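Local coordinates for protein isomaltodextranase (Arthrobacter globiformis, PDB 5AWO) that hydrolyses (1->6)-alpha-D-glucosidic linkages in polysaccharides such as dextran, removing successive isomaltose units from the non-reducing chain ends, at residues 290-295 with 382-387; 264-269 with 297-302; 87-90 with 96-99; 101-104 with 109-112; 18-23 with 594-599. All coordinates share one frame; numbering follows the deposited sequence.

Interaction 1: 290-295 with 382-387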
# COMPACT_ATOMS: atom_id res chain seq x y z
N PRO A 290 5.72 15.10 -4.02
CA PRO A 290 4.86 14.25 -3.23
C PRO A 290 3.82 15.13 -2.53
O PRO A 290 4.16 16.22 -2.04
CB PRO A 290 5.83 13.64 -2.21
CG PRO A 290 6.80 14.75 -1.96
CD PRO A 290 6.92 15.51 -3.28
N ASN A 291 2.58 14.68 -2.45
CA ASN A 291 1.55 15.58 -1.93
C ASN A 291 1.93 16.00 -0.51
O ASN A 291 1.80 17.18 -0.15
CB ASN A 291 0.17 14.95 -1.98
CG ASN A 291 -0.22 14.57 -3.37
OD1 ASN A 291 -0.55 15.46 -4.20
ND2 ASN A 291 -0.15 13.30 -3.67
N TRP A 292 2.30 15.01 0.29
CA TRP A 292 2.84 15.27 1.63
C TRP A 292 4.31 14.87 1.69
O TRP A 292 4.74 13.88 1.06
CB TRP A 292 2.04 14.51 2.69
CG TRP A 292 0.66 15.03 2.91
CD1 TRP A 292 0.31 16.07 3.72
CD2 TRP A 292 -0.56 14.53 2.34
NE1 TRP A 292 -1.05 16.26 3.69
CE2 TRP A 292 -1.61 15.34 2.84
CE3 TRP A 292 -0.87 13.50 1.45
CZ2 TRP A 292 -2.94 15.12 2.49
CZ3 TRP A 292 -2.19 13.31 1.08
CH2 TRP A 292 -3.21 14.11 1.59
N ALA A 293 5.12 15.62 2.46
CA ALA A 293 6.55 15.37 2.51
C ALA A 293 6.95 14.26 3.47
O ALA A 293 7.76 13.42 3.13
CB ALA A 293 7.32 16.64 2.85
N ASN A 294 6.39 14.28 4.68
CA ASN A 294 6.76 13.29 5.69
C ASN A 294 5.71 12.19 5.75
O ASN A 294 4.52 12.43 5.42
CB ASN A 294 7.00 13.94 7.07
CG ASN A 294 5.76 14.56 7.66
OD1 ASN A 294 5.57 15.81 7.64
ND2 ASN A 294 4.90 13.75 8.16
N PRO A 295 6.11 10.97 6.13
CA PRO A 295 5.17 9.84 6.10
C PRO A 295 4.10 9.87 7.18
O PRO A 295 3.02 9.30 6.97
CB PRO A 295 6.07 8.61 6.17
CG PRO A 295 7.33 9.13 6.86
CD PRO A 295 7.51 10.51 6.30
N THR A 382 -13.81 15.62 5.92
CA THR A 382 -13.07 16.53 5.03
C THR A 382 -11.76 15.87 4.62
O THR A 382 -11.04 15.34 5.46
CB THR A 382 -12.77 17.86 5.73
OG1 THR A 382 -13.99 18.38 6.30
CG2 THR A 382 -12.16 18.89 4.79
N PRO A 383 -11.45 15.88 3.32
CA PRO A 383 -10.14 15.38 2.93
C PRO A 383 -9.04 16.02 3.76
O PRO A 383 -9.05 17.21 4.00
CB PRO A 383 -10.02 15.79 1.47
CG PRO A 383 -11.44 15.80 0.98
CD PRO A 383 -12.21 16.38 2.15
N PHE A 384 -8.08 15.20 4.16
CA PHE A 384 -6.93 15.66 4.95
C PHE A 384 -6.12 16.71 4.19
O PHE A 384 -5.52 17.59 4.80
CB PHE A 384 -6.08 14.45 5.32
CG PHE A 384 -5.02 14.70 6.37
CD1 PHE A 384 -5.34 14.88 7.71
CD2 PHE A 384 -3.65 14.66 6.02
CE1 PHE A 384 -4.36 15.09 8.65
CE2 PHE A 384 -2.67 14.86 6.97
CZ PHE A 384 -3.03 15.09 8.29
N SER A 385 -6.11 16.59 2.86
CA SER A 385 -5.47 17.59 2.01
C SER A 385 -6.06 19.00 2.17
O SER A 385 -5.37 19.99 1.90
CB SER A 385 -5.58 17.18 0.55
OG SER A 385 -6.94 16.92 0.22
N LYS A 386 -7.31 19.10 2.59
CA LYS A 386 -7.98 20.39 2.80
C LYS A 386 -8.02 20.82 4.24
O LYS A 386 -8.09 22.02 4.54
CB LYS A 386 -9.41 20.29 2.28
CG LYS A 386 -9.49 20.13 0.78
CD LYS A 386 -10.93 20.08 0.30
CE LYS A 386 -11.02 19.50 -1.10
NZ LYS A 386 -12.45 19.36 -1.49
N ASP A 387 -8.03 19.87 5.16
CA ASP A 387 -8.11 20.18 6.58
C ASP A 387 -7.29 19.15 7.35
O ASP A 387 -7.74 18.02 7.51
CB ASP A 387 -9.57 20.18 7.06
CG ASP A 387 -9.70 20.53 8.52
OD1 ASP A 387 -8.69 20.82 9.20
OD2 ASP A 387 -10.86 20.55 9.02
O HOH W 1 -2.78 18.11 5.20

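Interaction 2: 264-269 with 297-302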
# COMPACT_ATOMS: atom_id res chain seq x y z
N VAL A 264 1.92 2.67 -3.51
CA VAL A 264 2.25 4.05 -3.87
C VAL A 264 3.07 4.73 -2.78
O VAL A 264 2.73 4.67 -1.60
CB VAL A 264 1.02 4.93 -4.16
CG1 VAL A 264 0.41 4.53 -5.50
CG2 VAL A 264 0.01 4.88 -3.01
N ARG A 265 4.16 5.37 -3.18
CA ARG A 265 4.89 6.23 -2.22
C ARG A 265 4.02 7.38 -1.75
O ARG A 265 3.42 8.07 -2.57
CB ARG A 265 6.18 6.76 -2.83
CG ARG A 265 7.36 5.82 -2.67
CD ARG A 265 8.07 5.98 -1.31
NE ARG A 265 8.58 7.35 -1.23
CZ ARG A 265 9.61 7.81 -1.95
NH1 ARG A 265 10.37 6.99 -2.65
NH2 ARG A 265 9.85 9.12 -1.99
N ILE A 266 4.06 7.64 -0.44
CA ILE A 266 3.27 8.70 0.17
C ILE A 266 4.10 9.80 0.82
O ILE A 266 3.53 10.68 1.48
CB ILE A 266 2.21 8.11 1.11
CG1 ILE A 266 2.79 7.19 2.21
CG2 ILE A 266 1.16 7.37 0.29
CD1 ILE A 266 3.85 7.78 3.10
N ASN A 267 5.40 9.81 0.59
CA ASN A 267 6.33 10.74 1.22
C ASN A 267 7.45 11.11 0.29
O ASN A 267 7.71 10.40 -0.68
CB ASN A 267 6.90 10.19 2.53
CG ASN A 267 7.67 8.87 2.36
OD1 ASN A 267 7.37 8.04 1.47
ND2 ASN A 267 8.59 8.61 3.28
N ALA A 268 8.14 12.21 0.61
CA ALA A 268 9.42 12.51 -0.00
C ALA A 268 10.44 11.42 0.32
O ALA A 268 10.30 10.69 1.31
CB ALA A 268 9.91 13.85 0.53
N ASP A 269 11.48 11.30 -0.50
CA ASP A 269 12.48 10.26 -0.32
C ASP A 269 13.05 10.27 1.11
O ASP A 269 13.25 11.32 1.70
CB ASP A 269 13.67 10.47 -1.25
CG ASP A 269 13.36 10.26 -2.73
OD1 ASP A 269 12.20 10.04 -3.14
OD2 ASP A 269 14.31 10.35 -3.55
N CYS A 297 2.30 12.43 7.76
CA CYS A 297 1.24 13.13 7.05
C CYS A 297 0.81 12.36 5.80
O CYS A 297 -0.39 12.33 5.48
CB CYS A 297 1.67 14.52 6.64
SG CYS A 297 1.87 15.66 8.04
N GLY A 298 1.75 11.77 5.06
CA GLY A 298 1.37 11.06 3.86
C GLY A 298 0.55 9.81 4.10
O GLY A 298 -0.41 9.52 3.37
N PHE A 299 0.93 9.00 5.09
CA PHE A 299 0.14 7.83 5.43
C PHE A 299 -1.25 8.30 5.86
O PHE A 299 -2.27 7.71 5.45
CB PHE A 299 0.76 7.04 6.58
CG PHE A 299 1.94 6.15 6.21
CD1 PHE A 299 1.91 5.29 5.12
CD2 PHE A 299 3.06 6.12 7.03
CE1 PHE A 299 2.96 4.43 4.85
CE2 PHE A 299 4.11 5.28 6.77
CZ PHE A 299 4.06 4.42 5.68
N THR A 300 -1.30 9.32 6.73
CA THR A 300 -2.59 9.82 7.21
C THR A 300 -3.46 10.33 6.05
O THR A 300 -4.65 10.01 5.94
CB THR A 300 -2.38 10.90 8.26
OG1 THR A 300 -1.68 10.34 9.38
CG2 THR A 300 -3.69 11.50 8.75
N GLY A 301 -2.85 11.10 5.18
CA GLY A 301 -3.54 11.75 4.06
C GLY A 301 -4.02 10.85 2.95
O GLY A 301 -5.03 11.17 2.31
N TRP A 302 -3.33 9.72 2.73
CA TRP A 302 -3.71 8.77 1.69
C TRP A 302 -4.43 7.56 2.27
O TRP A 302 -4.77 6.65 1.52
CB TRP A 302 -2.46 8.36 0.88
CG TRP A 302 -2.09 9.38 -0.14
CD1 TRP A 302 -0.97 10.15 -0.20
CD2 TRP A 302 -2.88 9.74 -1.28
NE1 TRP A 302 -1.01 10.95 -1.31
CE2 TRP A 302 -2.18 10.72 -1.99
CE3 TRP A 302 -4.13 9.30 -1.78
CZ2 TRP A 302 -2.68 11.31 -3.15
CZ3 TRP A 302 -4.60 9.85 -2.93
CH2 TRP A 302 -3.90 10.85 -3.62
O HOH W 2 1.94 12.19 -0.36

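Interaction 3: 87-90 with 96-99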
# COMPACT_ATOMS: atom_id res chain seq x y z
N SER A 87 23.78 1.34 -16.36
CA SER A 87 23.36 0.00 -16.79
C SER A 87 22.96 0.09 -18.26
O SER A 87 21.80 0.36 -18.56
CB SER A 87 22.21 -0.49 -15.93
OG SER A 87 21.85 -1.82 -16.26
N SER A 88 23.93 -0.12 -19.16
CA SER A 88 23.70 0.08 -20.59
C SER A 88 23.63 -1.20 -21.39
O SER A 88 23.08 -1.19 -22.48
CB SER A 88 24.79 0.98 -21.20
OG SER A 88 26.04 0.31 -21.37
N ARG A 89 24.21 -2.28 -20.88
CA ARG A 89 24.18 -3.55 -21.61
C ARG A 89 22.76 -4.07 -21.65
O ARG A 89 22.08 -4.07 -20.61
CB ARG A 89 25.08 -4.58 -20.96
CG ARG A 89 26.57 -4.20 -20.98
CD ARG A 89 27.46 -5.20 -20.26
NE ARG A 89 27.17 -5.29 -18.82
CZ ARG A 89 27.94 -5.90 -17.92
NH1 ARG A 89 29.09 -6.46 -18.28
NH2 ARG A 89 27.57 -5.92 -16.64
N THR A 90 22.28 -4.51 -22.83
CA THR A 90 20.94 -5.04 -22.94
C THR A 90 20.89 -6.32 -23.76
O THR A 90 21.83 -6.65 -24.50
CB THR A 90 19.98 -4.01 -23.56
OG1 THR A 90 20.43 -3.66 -24.87
CG2 THR A 90 19.85 -2.77 -22.68
N ILE A 96 17.78 -4.48 -19.89
CA ILE A 96 19.07 -4.46 -19.21
C ILE A 96 19.42 -5.83 -18.64
O ILE A 96 18.60 -6.49 -18.01
CB ILE A 96 19.17 -3.39 -18.09
CG1 ILE A 96 17.98 -3.47 -17.12
CG2 ILE A 96 19.29 -2.03 -18.70
CD1 ILE A 96 18.29 -2.84 -15.77
N THR A 97 20.68 -6.24 -18.85
CA THR A 97 21.12 -7.55 -18.40
C THR A 97 21.66 -7.61 -16.97
O THR A 97 21.75 -8.68 -16.40
CB THR A 97 22.19 -8.11 -19.34
OG1 THR A 97 23.28 -7.20 -19.38
CG2 THR A 97 21.64 -8.31 -20.74
N SER A 98 21.99 -6.47 -16.38
CA SER A 98 22.48 -6.46 -15.00
C SER A 98 22.18 -5.12 -14.35
O SER A 98 21.61 -4.24 -14.99
CB SER A 98 23.97 -6.78 -14.93
OG SER A 98 24.36 -7.05 -13.59
N TYR A 99 22.60 -4.95 -13.09
CA TYR A 99 22.37 -3.69 -12.39
C TYR A 99 23.28 -2.55 -12.87
O TYR A 99 22.88 -1.39 -12.92
CB TYR A 99 22.49 -3.87 -10.87
CG TYR A 99 22.54 -2.55 -10.15
CD1 TYR A 99 21.40 -1.77 -9.99
CD2 TYR A 99 23.73 -2.03 -9.69
CE1 TYR A 99 21.45 -0.53 -9.35
CE2 TYR A 99 23.79 -0.79 -9.04
CZ TYR A 99 22.64 -0.05 -8.89
OH TYR A 99 22.73 1.18 -8.29
O HOH W 3 22.68 -3.83 -17.95

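Interaction 4: 101-104 with 109-112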
# COMPACT_ATOMS: atom_id res chain seq x y z
N ASP A 101 27.04 -1.80 -15.54
CA ASP A 101 28.03 -2.34 -16.50
C ASP A 101 29.30 -2.90 -15.83
O ASP A 101 30.00 -3.68 -16.47
CB ASP A 101 28.41 -1.28 -17.54
CG ASP A 101 27.30 -0.96 -18.52
OD1 ASP A 101 26.26 -1.67 -18.53
OD2 ASP A 101 27.47 0.03 -19.26
N SER A 102 29.61 -2.49 -14.59
CA SER A 102 30.77 -3.03 -13.84
C SER A 102 30.55 -4.44 -13.30
O SER A 102 31.51 -5.11 -12.89
CB SER A 102 31.16 -2.11 -12.67
OG SER A 102 30.17 -2.12 -11.65
N TRP A 103 29.30 -4.88 -13.25
CA TRP A 103 28.94 -6.16 -12.65
C TRP A 103 29.41 -7.28 -13.58
O TRP A 103 29.29 -7.17 -14.81
CB TRP A 103 27.43 -6.23 -12.42
CG TRP A 103 26.99 -5.46 -11.19
CD1 TRP A 103 27.55 -4.34 -10.68
CD2 TRP A 103 25.91 -5.81 -10.33
NE1 TRP A 103 26.90 -3.97 -9.52
CE2 TRP A 103 25.89 -4.86 -9.29
CE3 TRP A 103 24.97 -6.84 -10.32
CZ2 TRP A 103 24.93 -4.90 -8.27
CZ3 TRP A 103 24.03 -6.89 -9.29
CH2 TRP A 103 24.02 -5.91 -8.29
N GLN A 104 29.96 -8.33 -12.99
CA GLN A 104 30.40 -9.52 -13.73
C GLN A 104 29.29 -10.52 -13.96
O GLN A 104 29.43 -11.43 -14.79
CB GLN A 104 31.55 -10.17 -12.97
CG GLN A 104 32.79 -9.30 -12.89
CD GLN A 104 33.92 -9.96 -12.12
OE1 GLN A 104 33.82 -10.21 -10.92
NE2 GLN A 104 35.02 -10.25 -12.81
N TYR A 109 21.94 -14.77 -12.60
CA TYR A 109 22.93 -15.22 -11.65
C TYR A 109 22.56 -14.77 -10.24
O TYR A 109 22.58 -15.57 -9.29
CB TYR A 109 24.31 -14.71 -11.98
CG TYR A 109 25.32 -15.05 -10.92
CD1 TYR A 109 25.52 -14.21 -9.83
CD2 TYR A 109 26.08 -16.23 -10.98
CE1 TYR A 109 26.44 -14.51 -8.84
CE2 TYR A 109 27.00 -16.54 -9.99
CZ TYR A 109 27.18 -15.68 -8.92
OH TYR A 109 28.09 -15.95 -7.91
N TRP A 110 22.19 -13.50 -10.10
CA TRP A 110 21.90 -13.00 -8.76
C TRP A 110 20.59 -13.54 -8.22
O TRP A 110 20.48 -13.79 -7.01
CB TRP A 110 21.98 -11.46 -8.72
CG TRP A 110 23.41 -11.06 -8.71
CD1 TRP A 110 24.09 -10.41 -9.69
CD2 TRP A 110 24.38 -11.37 -7.70
NE1 TRP A 110 25.39 -10.25 -9.34
CE2 TRP A 110 25.60 -10.84 -8.13
CE3 TRP A 110 24.33 -12.02 -6.46
CZ2 TRP A 110 26.78 -10.94 -7.38
CZ3 TRP A 110 25.51 -12.13 -5.71
CH2 TRP A 110 26.71 -11.59 -6.18
N ALA A 111 19.59 -13.74 -9.07
CA ALA A 111 18.35 -14.36 -8.64
C ALA A 111 18.60 -15.79 -8.13
O ALA A 111 18.01 -16.22 -7.15
CB ALA A 111 17.31 -14.34 -9.73
N ASN A 112 19.49 -16.53 -8.80
CA ASN A 112 19.83 -17.86 -8.31
C ASN A 112 20.66 -17.85 -7.02
O ASN A 112 20.44 -18.70 -6.13
CB ASN A 112 20.56 -18.66 -9.38
CG ASN A 112 20.81 -20.09 -8.95
OD1 ASN A 112 19.88 -20.87 -8.82
ND2 ASN A 112 22.07 -20.42 -8.66

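Interaction 5: 18-23 with 594-599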
# COMPACT_ATOMS: atom_id res chain seq x y z
N ALA A 18 -29.91 -12.86 -6.95
CA ALA A 18 -28.65 -12.78 -7.67
C ALA A 18 -28.40 -11.35 -8.13
O ALA A 18 -29.33 -10.63 -8.49
CB ALA A 18 -28.65 -13.74 -8.87
N ALA A 19 -27.13 -10.93 -8.09
CA ALA A 19 -26.76 -9.58 -8.50
C ALA A 19 -25.58 -9.66 -9.45
O ALA A 19 -24.79 -10.59 -9.38
CB ALA A 19 -26.39 -8.75 -7.28
N PRO A 20 -25.46 -8.68 -10.35
CA PRO A 20 -24.24 -8.62 -11.16
C PRO A 20 -23.03 -8.17 -10.32
O PRO A 20 -23.22 -7.62 -9.23
CB PRO A 20 -24.57 -7.59 -12.23
CG PRO A 20 -25.75 -6.83 -11.75
CD PRO A 20 -26.34 -7.52 -10.56
N PRO A 21 -21.81 -8.41 -10.83
CA PRO A 21 -20.63 -7.93 -10.10
C PRO A 21 -20.59 -6.41 -10.00
O PRO A 21 -21.08 -5.70 -10.88
CB PRO A 21 -19.46 -8.48 -10.93
CG PRO A 21 -20.01 -8.61 -12.31
CD PRO A 21 -21.44 -9.03 -12.11
N LEU A 22 -20.01 -5.91 -8.91
CA LEU A 22 -19.72 -4.49 -8.78
C LEU A 22 -18.63 -4.09 -9.78
O LEU A 22 -17.76 -4.90 -10.09
CB LEU A 22 -19.20 -4.20 -7.36
CG LEU A 22 -20.17 -4.39 -6.20
CD1 LEU A 22 -19.50 -3.95 -4.91
CD2 LEU A 22 -21.47 -3.62 -6.41
N ARG A 23 -18.71 -2.88 -10.30
CA ARG A 23 -17.67 -2.29 -11.12
C ARG A 23 -16.54 -1.76 -10.22
O ARG A 23 -16.80 -0.94 -9.33
CB ARG A 23 -18.21 -1.11 -11.93
CG ARG A 23 -19.25 -1.50 -12.99
CD ARG A 23 -19.81 -0.25 -13.63
NE ARG A 23 -20.60 0.51 -12.66
CZ ARG A 23 -21.00 1.77 -12.82
NH1 ARG A 23 -20.69 2.46 -13.91
NH2 ARG A 23 -21.72 2.34 -11.85
N GLY A 594 -24.20 -1.23 -6.39
CA GLY A 594 -24.14 -1.31 -7.85
C GLY A 594 -25.27 -0.58 -8.58
O GLY A 594 -26.19 -0.03 -7.96
N ALA A 595 -25.18 -0.56 -9.90
CA ALA A 595 -26.16 0.14 -10.73
C ALA A 595 -27.57 -0.45 -10.61
O ALA A 595 -28.56 0.27 -10.75
CB ALA A 595 -25.71 0.13 -12.19
N THR A 596 -27.64 -1.74 -10.30
CA THR A 596 -28.92 -2.44 -10.15
C THR A 596 -29.38 -2.48 -8.70
O THR A 596 -30.41 -3.07 -8.39
CB THR A 596 -28.83 -3.88 -10.70
OG1 THR A 596 -27.91 -4.66 -9.92
CG2 THR A 596 -28.41 -3.89 -12.17
N ASP A 597 -28.60 -1.88 -7.80
CA ASP A 597 -29.05 -1.77 -6.42
C ASP A 597 -30.00 -0.60 -6.28
O ASP A 597 -29.99 0.34 -7.06
CB ASP A 597 -27.86 -1.65 -5.44
CG ASP A 597 -27.23 -3.00 -5.12
OD1 ASP A 597 -27.92 -3.94 -4.66
OD2 ASP A 597 -26.00 -3.14 -5.35
N LYS A 598 -30.82 -0.68 -5.24
CA LYS A 598 -31.83 0.32 -4.97
C LYS A 598 -31.43 1.17 -3.77
O LYS A 598 -31.00 0.64 -2.75
CB LYS A 598 -33.17 -0.37 -4.68
CG LYS A 598 -34.33 0.58 -4.48
CD LYS A 598 -35.64 -0.20 -4.32
CE LYS A 598 -36.84 0.74 -4.32
NZ LYS A 598 -38.10 0.00 -4.04
N GLY A 599 -31.58 2.48 -3.90
CA GLY A 599 -31.46 3.41 -2.79
C GLY A 599 -30.04 3.67 -2.30
O GLY A 599 -29.11 3.87 -3.10
O HOH W 4 -22.88 -1.55 -11.23

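Interaction 1: 290-295 with 382-387
Trp292 and Phe384 form the aromatic part of this contact. The benzo carbon CZ2 of Trp292 comes to 3.6 Å from Phe384 CD2, and it arrives at the edge of the phenyl ring, near that ring's plane. The two planes are inclined at 42°, and 5.6 Å separates the centroid of the five-membered ring of Trp292 from that of the Phe384 ring, so the pair is neither a stack nor a T-shape. Phe384 has CG anti to its backbone N (chi1 -168°), which carries the ring to the indole.

Backbone and indole edge meet next. Ser385 N lies 3.5 Å from Trp292 CZ2, in the plane of the indole, and Ser385 CB adds a looser contact at 3.9 Å from the same CZ2.

The contact joins two domains: the loop of 290-295, which leads into helix 295-302 of the TIM barrel, meets a loop between strands 375-378 and 391-392 of the antiparallel sheet that follows the barrel in the chain. Trp285 and Trp302 pack edge-to-face with Trp292, while Phe384 also touches Thr300 of the helix.

The polar link is indirect. One water accepts from Trp292 NE1 at 2.9 Å and donates to Phe384 O at 2.8 Å; it sits in the indole plane, gives the N-H an acceptor and ties it to the backbone of the facing loop.

Backbone bonds give the 382-387 loop its tight shape: Pro383 O accepts from both Lys386 N, at 2.9 Å, and Asp387 N.

Interaction 2: 264-269 with 297-302
Gly298 is where the helix comes closest to Ile266, and its lack of a side chain allows it. A CA-H...O contact joins Gly298 CA to Ile266 O at 3.2 Å, and a beta carbon at this position would collide with that oxygen.

At Phe299 the meeting is between side chains. Ile266 CD1 lies over one face of the ring, 3.9 Å from its centroid and 16° off the normal, a CH-pi contact. Ile266 CG1 supports it at 3.6 Å from Phe299 CD1. With CG1 set between the backbone N and the carbonyl carbon (chi1 56°), isoleucine sends this branch to the phenyl ring and leaves the other for the indole.

One turn later, Trp302 receives that other branch: Ile266 CG2 approaches Trp302 CD1 obliquely, at 3.5 Å. A water donates to Ile266 O at 2.9 Å and accepts only a weak bond from Trp302 NE1, in the plane of the indole. An alanine in place of Ile266 would lose both branches, and is likely to leave the Phe299 face without its CH-pi partner and Trp302 CD1 without its methyl neighbour.

Phe299 and Trp302 also touch Leu313 of strand 312-314. Strand 263-265, helix 295-302 and strand 312-314 thus belong to one beta-alpha-beta crossover between parallel neighbours of the TIM barrel, with Ile266 wedged where the first strand gives way to loop.

Interaction 3: 87-90 with 96-99
Thr90 and Ile96 form a single beta bridge, their CA atoms 4.2 Å apart, as the two segments run antiparallel across a short loop. The bond beside it goes from Thr97 N to Arg89 O, at 3.1 Å and 160°, with the N-H above the carbonyl plane and not on a lone pair.

Among the side chains, Ser87 does most. Its OG, placed anti to the backbone N (chi1 -176°), donates to Ser98 O at 2.7 Å. The same hydroxyl accepts from a water at 2.8 Å; that water also donates to Arg89 O, at 2.7 Å, and accepts from Ser98 N. With an alanine in place of Ser87, Ser98 O is likely to lose its hydroxyl donor and the water one of its holds.

Apolar parts fill in around this polar centre. Ile96 CG2 rests 3.5 Å from Ser87 OG, and the methyl CG2 of Thr97 touches the backbone of Thr90. Arg89 lays its CB near Thr97 OG1, while its NH2 bonds to Trp103 O.

This loop follows strand 77-79 of the barrel, and the side chain of Tyr99 lies about 11 Å from that of Asp201, the probable nucleophile. Since one water bonds to Ser87 OG, Arg89 O and Ser98 N, the contact relies on solvent as an integral part where direct backbone pairing is limited to one bridge.

Interaction 4: 101-104 with 109-112
Trp103 and Trp110 both set CG anti to the carbonyl carbon (chi1 -78° and -76°), but their second torsions differ. In Trp103 a small chi2 of 31° brings CD1 round toward CA and swings the benzo ring outward, so that its CE3-CZ3 edge leads.

That edge is directed at the face of the Trp110 pyrrole ring. Trp103 CZ3 lies 3.5 Å from Trp110 CD1, and Trp103 CE3 lies 3.6 Å from Trp110 NE1. With the planes at 68° and the two ring centroids 5.0 Å apart, the pair is an offset edge-to-face stack. Tyr109 CD1 covers one face of Trp110, 3.7 Å above its plane.

The contact fastens the loop before helix 107-116 to that helix, on the outer layer of the barrel. Helix 56-68 completes the cluster, where Trp59 meets both indoles, edge-to-face with Trp110.

Both indole nitrogens are spoken for: Trp103 NE1 bonds to Ile54 O and Trp110 NE1 to Glu56 OE2. A carboxylate drawing on that N-H would probably enrich the pi system of Trp110, which suits a face met by the faintly positive C-H edge of Trp103.

Interaction 5: 18-23 with 594-599
Pro20 opens the contact by setting its ring against Thr596. Its CD is 3.3 Å from Thr596 OG1 and its CG 4.0 Å from Thr596 CG2, so both branches of the threonine meet the ring. OG1 reaches it by standing between the backbone N and the carbonyl carbon (chi1 64°).

Two residues on, Leu22 turns one methyl to the backbone of Gly594: CD2 lies 3.6 Å from Gly594 N and 3.8 Å from Gly594 CA. A beta carbon on Gly594 would sit tightly against this methyl.

At Arg23 the link becomes indirect. A water accepts from Ala595 N at 2.8 Å and takes only a weak bond from Arg23 NE, whose guanidinium is paired through NH2 with Asp513.

The receiving surface is a type I beta turn from Gly594 to Asp597, closed by Asp597 N bonding to Gly594 O at 3.0 Å. Asp597 OD2 braces it from within, accepting from Gly594 N at 2.8 Å through its anti lone pair. Thr545, Thr543 and His561 also bond this buried carboxylate.

By this contact the start of the chain packs on the carbohydrate-binding module near the chain's other end; it follows strand 17-18, which borders one of that module's sheets. No direct hydrogen bond crosses between the two segments: van der Waals contact and one water, weakly held on the Arg23 side, make the join, while strong polar bonds serve to fix the turn itself.

In the fold
Four of the five contacts form two touching pairs. Interactions 1 and 2, with centres 8 Å apart, are interleaved along the chain and joined by a probable hydrogen bond from Ala268 N to Ala293 O, 2.8 Å. Interactions 3 and 4, 10 Å between centres, follow one another in sequence; Ser88 OG and Asp101 OD2 are 2.6 Å apart. The centres of interactions 1 and 3 lie 38 Å from each other. Interaction 5 spans almost the whole chain and stands 51 Å from interaction 4, centre to centre, across the molecule. Interaction 3 approaches the active site, its Tyr99 side chain about 11 Å from that of Asp201, the probable nucleophile.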